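Local coordinates for protein hypoxanthine phosphoribosyltransferase (Bacillus anthracis, PDB 4QYI) that probably catalyses the transfer of a phosphoribosyl group from PRPP to hypoxanthine or guanine, making IMP or GMP in purine salvage, at residues 19-22 and 23-27; 48-51 and 52-56; 89-92 and 93-97. One frame throughout, in Å; residues are numbered along the deposited sequence.

Contact 1 of 3, residues 19-22 and 23-27; sequences QEKV and KELAL
Two salt bridges link side chains three residues apart on helix 15-32, E20 with K23 and K21 with E24. In the first, K23 NZ donates to E20 OE1 at 2.9 Å. The ammonium group comes to the syn side of the carboxylate, 24° out of its plane. The two partners reach the bond differently. K23 stays extended beyond CG and reaches back along the helix, while E20 bends at chi2 (-61°), which brings its carboxylate to the end of K23. In the second bridge, K21 NZ meets E24 OE2 at 3.0 Å. Here the lysine is the bent partner, turned at chi2 and chi3, and the glutamate is extended. The two chains run side by side and point the same way. The nitrogen stands above the carboxylate plane, 52° out of it.

Q19 adds a polar neighbour to the first bridge. Its OE1 lies 3.3 Å from K23 CE, so the end of the lysine sits near both the amide and the carboxylate.

The backbone bonds are the regular i to i+4 set. K23 N, E24 N, L25 N and A26 N donate to the carbonyl oxygens of Q19, E20, K21 and V22. The bond from L25 N to K21 O measures 2.9 Å.

Apolar contact between the segments is slight. K21 CG and L25 CG are 4.4 Å apart, and the buried side chains of V22 and L25 turn to other parts of the fold. V22 packs on F50, D53 and L54 of helix 48-55, and L25 packs on F50. A26 touches H57 and I58. The pattern is that of an amphipathic alpha-helix, with i to i+3 ion pairs along its more exposed side and a buried apolar side against a neighbouring helix.

Contact 2 of 3, residues 48-51 and 52-56; sequences FVFA and ADLIR
Four backbone hydrogen bonds join 48-51 to 52-56, with A52 N, D53 N, L54 N and I55 N donating to the carbonyls of F48, V49, F50 and A51. The bond from L54 N to F50 O is the shortest, at 2.7 Å. The bond from I55 N to A51 O is the straightest, at 174° on the hydrogen.

R56 folds back toward A52 and D53. Its NE donates to A52 O at 3.0 Å, from above the carbonyl plane. Its NH2 makes a salt bridge to D53 OD1, weak as a hydrogen bond. D53 OD2 bonds to Y158 OH and also pairs with a basic side chain of the neighbouring subunit. These turns form the helix of a beta-alpha-beta unit, between parallel strands 38-43 and 62-71 of the phosphoribosyltransferase core.

Side-chain packing within the helix is light. F50 CE1 meets L54 CB at 4.4 Å, approaching obliquely. Both side chains also pack on V22, V100 and C128. V49 CG2 lies over one face of the F48 ring, toward its rim. That ring also meets an aromatic side chain of the neighbouring subunit edge-to-face.

Contact 3 of 3, residues 89-92 and 93-97; sequences DVNI and TGKNV
N91 OD1 accepts the backbone N-H of T93, at 2.9 Å. This is an Asx turn. The donor stands above the plane of the side-chain amide, 49° out of it. N91 reaches it with CG anti to its own backbone N (chi1 177°). OD1 also lies 3.3 Å from T93 CB.

The second bond closes a type II beta turn from I92 to K95. K95 N donates to I92 O at 3.0 Å. G94 takes the third position of the turn with positive phi (72°).

Several other polar groups find partners beyond the turn. T93 OG1 is hydrogen-bonded to H120 O. The backbones of G94 and K95 bond to K121 and A124. N96 ND2 bonds to E36 OE2 and to E37 O, at the approach to strand 38-43.

The apolar contact is I92 against V97. I92 CB touches V97 CG2 at 3.7 Å, and the two side chains cross at about a right angle. I92 also packs on V39, and V97 on I41.

The Asx turn at N91 leads into the beta turn closed by I92 O, so the N-H groups of T93 and K95 are both satisfied locally while I92 packs on V97.

In the fold
The three contacts come in series along one chain, all within the phosphoribosyltransferase domain. Contact 1 lies on helix 15-32 and contact 2 on helix 48-55. Their centres are about 10 Å apart and they touch directly, with V22 CG1 3.6 Å from L54 CA. Contact 3 leads into strand 96-101 of the mixed sheet. Its centre is about 24 Å from that of contact 1 and about 19 Å from that of contact 2, and it touches neither. F50 and L54 of contact 2 pack on V100 of that strand, which continues to E101 of the magnesium site. Helix 48-55 thus touches helix 15-32, the sheet and the second subunit.

Contact 1 of 3, residues 19-22 and 23-27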
# COMPACT_ATOMS: atom_id res chain seq x y z
N GLN A 19 7.35 -14.11 5.39
CA GLN A 19 6.10 -14.32 6.13
C GLN A 19 6.35 -14.64 7.60
O GLN A 19 5.67 -14.12 8.47
CB GLN A 19 5.27 -15.43 5.49
CG GLN A 19 3.89 -15.61 6.08
CD GLN A 19 3.30 -16.98 5.75
OE1 GLN A 19 2.46 -17.51 6.49
NE2 GLN A 19 3.74 -17.56 4.64
N GLU A 20 7.32 -15.51 7.89
CA GLU A 20 7.63 -15.83 9.29
C GLU A 20 8.13 -14.60 10.06
O GLU A 20 7.70 -14.33 11.18
CB GLU A 20 8.65 -16.97 9.39
CG GLU A 20 8.04 -18.33 9.12
CD GLU A 20 6.95 -18.64 10.11
OE1 GLU A 20 5.84 -18.91 9.62
OE2 GLU A 20 7.15 -18.53 11.35
N LYS A 21 9.04 -13.85 9.45
CA LYS A 21 9.59 -12.69 10.13
C LYS A 21 8.55 -11.60 10.38
O LYS A 21 8.54 -10.98 11.43
CB LYS A 21 10.77 -12.10 9.36
CG LYS A 21 11.44 -10.96 10.11
CD LYS A 21 11.99 -11.41 11.44
CE LYS A 21 13.18 -12.32 11.24
NZ LYS A 21 13.66 -12.84 12.54
N VAL A 22 7.69 -11.37 9.41
CA VAL A 22 6.65 -10.38 9.55
C VAL A 22 5.76 -10.76 10.73
O VAL A 22 5.40 -9.91 11.53
CB VAL A 22 5.91 -10.16 8.22
CG1 VAL A 22 4.75 -9.19 8.38
CG2 VAL A 22 6.90 -9.60 7.18
N LYS A 23 5.40 -12.04 10.84
CA LYS A 23 4.56 -12.51 11.95
C LYS A 23 5.24 -12.22 13.29
O LYS A 23 4.59 -11.85 14.27
CB LYS A 23 4.35 -14.03 11.87
CG LYS A 23 3.53 -14.61 10.72
CD LYS A 23 3.49 -16.12 10.88
CE LYS A 23 2.96 -16.80 9.64
NZ LYS A 23 2.99 -18.29 9.73
N GLU A 24 6.53 -12.44 13.34
CA GLU A 24 7.31 -12.22 14.54
C GLU A 24 7.38 -10.74 14.93
O GLU A 24 7.29 -10.38 16.10
CB GLU A 24 8.69 -12.81 14.35
CG GLU A 24 9.73 -12.34 15.38
CD GLU A 24 11.05 -13.08 15.23
OE1 GLU A 24 11.86 -13.01 16.18
OE2 GLU A 24 11.26 -13.73 14.18
N LEU A 25 7.55 -9.86 13.94
CA LEU A 25 7.58 -8.43 14.22
C LEU A 25 6.23 -7.96 14.76
O LEU A 25 6.17 -7.14 15.67
CB LEU A 25 7.93 -7.63 12.97
CG LEU A 25 9.36 -7.82 12.47
CD1 LEU A 25 9.56 -7.05 11.18
CD2 LEU A 25 10.40 -7.42 13.51
N ALA A 26 5.16 -8.52 14.22
CA ALA A 26 3.83 -8.18 14.69
C ALA A 26 3.67 -8.58 16.15
O ALA A 26 3.05 -7.85 16.92
CB ALA A 26 2.76 -8.82 13.82
N LEU A 27 4.21 -9.73 16.54
CA LEU A 27 4.11 -10.15 17.94
C LEU A 27 4.87 -9.17 18.85
O LEU A 27 4.41 -8.85 19.92
CB LEU A 27 4.63 -11.58 18.13
CG LEU A 27 3.78 -12.73 17.56
CD1 LEU A 27 4.57 -14.04 17.55
CD2 LEU A 27 2.46 -12.89 18.32

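Contact 2 of 3, residues 48-51 and 52-56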
# COMPACT_ATOMS: atom_id res chain seq x y z
N PHE A 48 4.70 -0.45 1.22
CA PHE A 48 3.27 -0.84 1.17
C PHE A 48 2.99 -2.33 1.26
O PHE A 48 1.98 -2.69 1.85
CB PHE A 48 2.50 -0.21 -0.01
CG PHE A 48 2.49 -1.00 -1.29
CD1 PHE A 48 3.57 -0.99 -2.16
CD2 PHE A 48 1.36 -1.73 -1.64
CE1 PHE A 48 3.53 -1.71 -3.34
CE2 PHE A 48 1.32 -2.44 -2.83
CZ PHE A 48 2.40 -2.42 -3.68
N VAL A 49 3.86 -3.17 0.74
CA VAL A 49 3.64 -4.62 0.80
C VAL A 49 3.88 -5.11 2.21
O VAL A 49 3.07 -5.81 2.79
CB VAL A 49 4.52 -5.38 -0.21
CG1 VAL A 49 4.33 -6.87 -0.05
CG2 VAL A 49 4.19 -4.96 -1.64
N PHE A 50 5.00 -4.70 2.78
CA PHE A 50 5.34 -5.03 4.16
C PHE A 50 4.23 -4.57 5.11
O PHE A 50 3.82 -5.32 6.02
CB PHE A 50 6.66 -4.37 4.47
CG PHE A 50 7.12 -4.50 5.90
CD1 PHE A 50 7.04 -5.70 6.57
CD2 PHE A 50 7.79 -3.43 6.51
CE1 PHE A 50 7.51 -5.81 7.86
CE2 PHE A 50 8.27 -3.54 7.80
CZ PHE A 50 8.12 -4.74 8.48
N ALA A 51 3.72 -3.38 4.89
CA ALA A 51 2.69 -2.82 5.77
C ALA A 51 1.42 -3.62 5.67
O ALA A 51 0.81 -3.92 6.69
CB ALA A 51 2.41 -1.36 5.45
N ALA A 52 1.02 -3.96 4.44
CA ALA A 52 -0.18 -4.74 4.23
C ALA A 52 -0.08 -6.07 5.00
O ALA A 52 -1.02 -6.48 5.66
CB ALA A 52 -0.41 -5.00 2.75
N ASP A 53 1.09 -6.73 4.94
CA ASP A 53 1.26 -8.01 5.62
C ASP A 53 1.39 -7.85 7.13
O ASP A 53 0.81 -8.63 7.89
CB ASP A 53 2.49 -8.75 5.11
CG ASP A 53 2.33 -9.27 3.69
OD1 ASP A 53 1.20 -9.26 3.13
OD2 ASP A 53 3.35 -9.73 3.15
N LEU A 54 2.15 -6.85 7.57
CA LEU A 54 2.36 -6.64 9.00
C LEU A 54 1.07 -6.36 9.76
O LEU A 54 0.78 -6.98 10.80
CB LEU A 54 3.29 -5.45 9.19
CG LEU A 54 3.67 -5.10 10.64
CD1 LEU A 54 4.58 -6.18 11.22
CD2 LEU A 54 4.36 -3.75 10.68
N ILE A 55 0.27 -5.43 9.25
CA ILE A 55 -0.95 -5.06 9.99
C ILE A 55 -1.97 -6.17 10.12
O ILE A 55 -2.74 -6.21 11.10
CB ILE A 55 -1.60 -3.77 9.46
CG1 ILE A 55 -2.22 -3.98 8.08
CG2 ILE A 55 -0.58 -2.64 9.49
CD1 ILE A 55 -2.94 -2.75 7.57
N ARG A 56 -1.98 -7.10 9.18
CA ARG A 56 -2.91 -8.21 9.21
C ARG A 56 -2.61 -9.23 10.32
O ARG A 56 -3.45 -10.07 10.61
CB ARG A 56 -3.04 -8.88 7.84
CG ARG A 56 -3.89 -8.05 6.91
CD ARG A 56 -4.09 -8.72 5.57
NE ARG A 56 -2.89 -8.61 4.76
CZ ARG A 56 -2.76 -9.07 3.53
NH1 ARG A 56 -3.77 -9.73 2.95
NH2 ARG A 56 -1.62 -8.89 2.88

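Contact 3 of 3, residues 89-92 and 93-97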
# COMPACT_ATOMS: atom_id res chain seq x y z
N ASP A 89 -2.96 12.49 7.13
CA ASP A 89 -4.30 12.99 7.32
C ASP A 89 -4.81 12.67 8.70
O ASP A 89 -5.63 13.39 9.22
CB ASP A 89 -5.25 12.26 6.37
CG ASP A 89 -4.88 12.44 4.94
OD1 ASP A 89 -4.71 13.59 4.54
OD2 ASP A 89 -4.76 11.42 4.21
N VAL A 90 -4.37 11.56 9.29
CA VAL A 90 -4.90 11.14 10.59
C VAL A 90 -4.30 11.88 11.75
O VAL A 90 -3.21 12.43 11.68
CB VAL A 90 -4.70 9.65 10.83
CG1 VAL A 90 -5.47 8.84 9.81
CG2 VAL A 90 -3.21 9.28 10.81
N ASN A 91 -5.06 11.89 12.84
CA ASN A 91 -4.63 12.50 14.07
C ASN A 91 -3.72 11.57 14.87
O ASN A 91 -4.15 10.51 15.29
CB ASN A 91 -5.86 12.81 14.93
CG ASN A 91 -5.50 13.39 16.27
OD1 ASN A 91 -4.41 13.95 16.45
ND2 ASN A 91 -6.37 13.19 17.24
N ILE A 92 -2.46 11.94 15.09
CA ILE A 92 -1.58 11.12 15.91
C ILE A 92 -1.27 11.76 17.27
O ILE A 92 -0.48 11.23 18.05
CB ILE A 92 -0.26 10.80 15.23
CG1 ILE A 92 0.54 12.08 14.95
CG2 ILE A 92 -0.50 10.01 13.96
CD1 ILE A 92 1.90 11.81 14.35
N THR A 93 -1.90 12.90 17.56
CA THR A 93 -1.68 13.58 18.84
C THR A 93 -2.16 12.68 19.99
O THR A 93 -3.31 12.27 20.04
CB THR A 93 -2.38 14.94 18.88
OG1 THR A 93 -1.83 15.77 17.86
CG2 THR A 93 -2.19 15.63 20.22
N GLY A 94 -1.24 12.36 20.90
CA GLY A 94 -1.52 11.48 22.05
C GLY A 94 -1.70 10.02 21.66
O GLY A 94 -2.17 9.22 22.46
N LYS A 95 -1.30 9.65 20.45
CA LYS A 95 -1.44 8.27 19.99
C LYS A 95 -0.12 7.53 19.96
O LYS A 95 0.96 8.13 20.02
CB LYS A 95 -2.01 8.23 18.58
CG LYS A 95 -3.30 9.02 18.38
CD LYS A 95 -4.43 8.52 19.23
CE LYS A 95 -5.65 9.40 19.03
NZ LYS A 95 -6.74 9.04 19.97
N ASN A 96 -0.24 6.21 19.87
CA ASN A 96 0.91 5.34 19.71
C ASN A 96 1.15 5.22 18.22
O ASN A 96 0.28 4.77 17.49
CB ASN A 96 0.60 3.98 20.28
CG ASN A 96 0.37 4.04 21.77
OD1 ASN A 96 1.17 4.63 22.49
ND2 ASN A 96 -0.68 3.40 22.23
N VAL A 97 2.34 5.60 17.78
CA VAL A 97 2.64 5.58 16.36
C VAL A 97 3.81 4.68 15.99
O VAL A 97 4.88 4.73 16.62
CB VAL A 97 3.00 6.99 15.87
CG1 VAL A 97 3.27 7.00 14.38
CG2 VAL A 97 1.90 7.98 16.21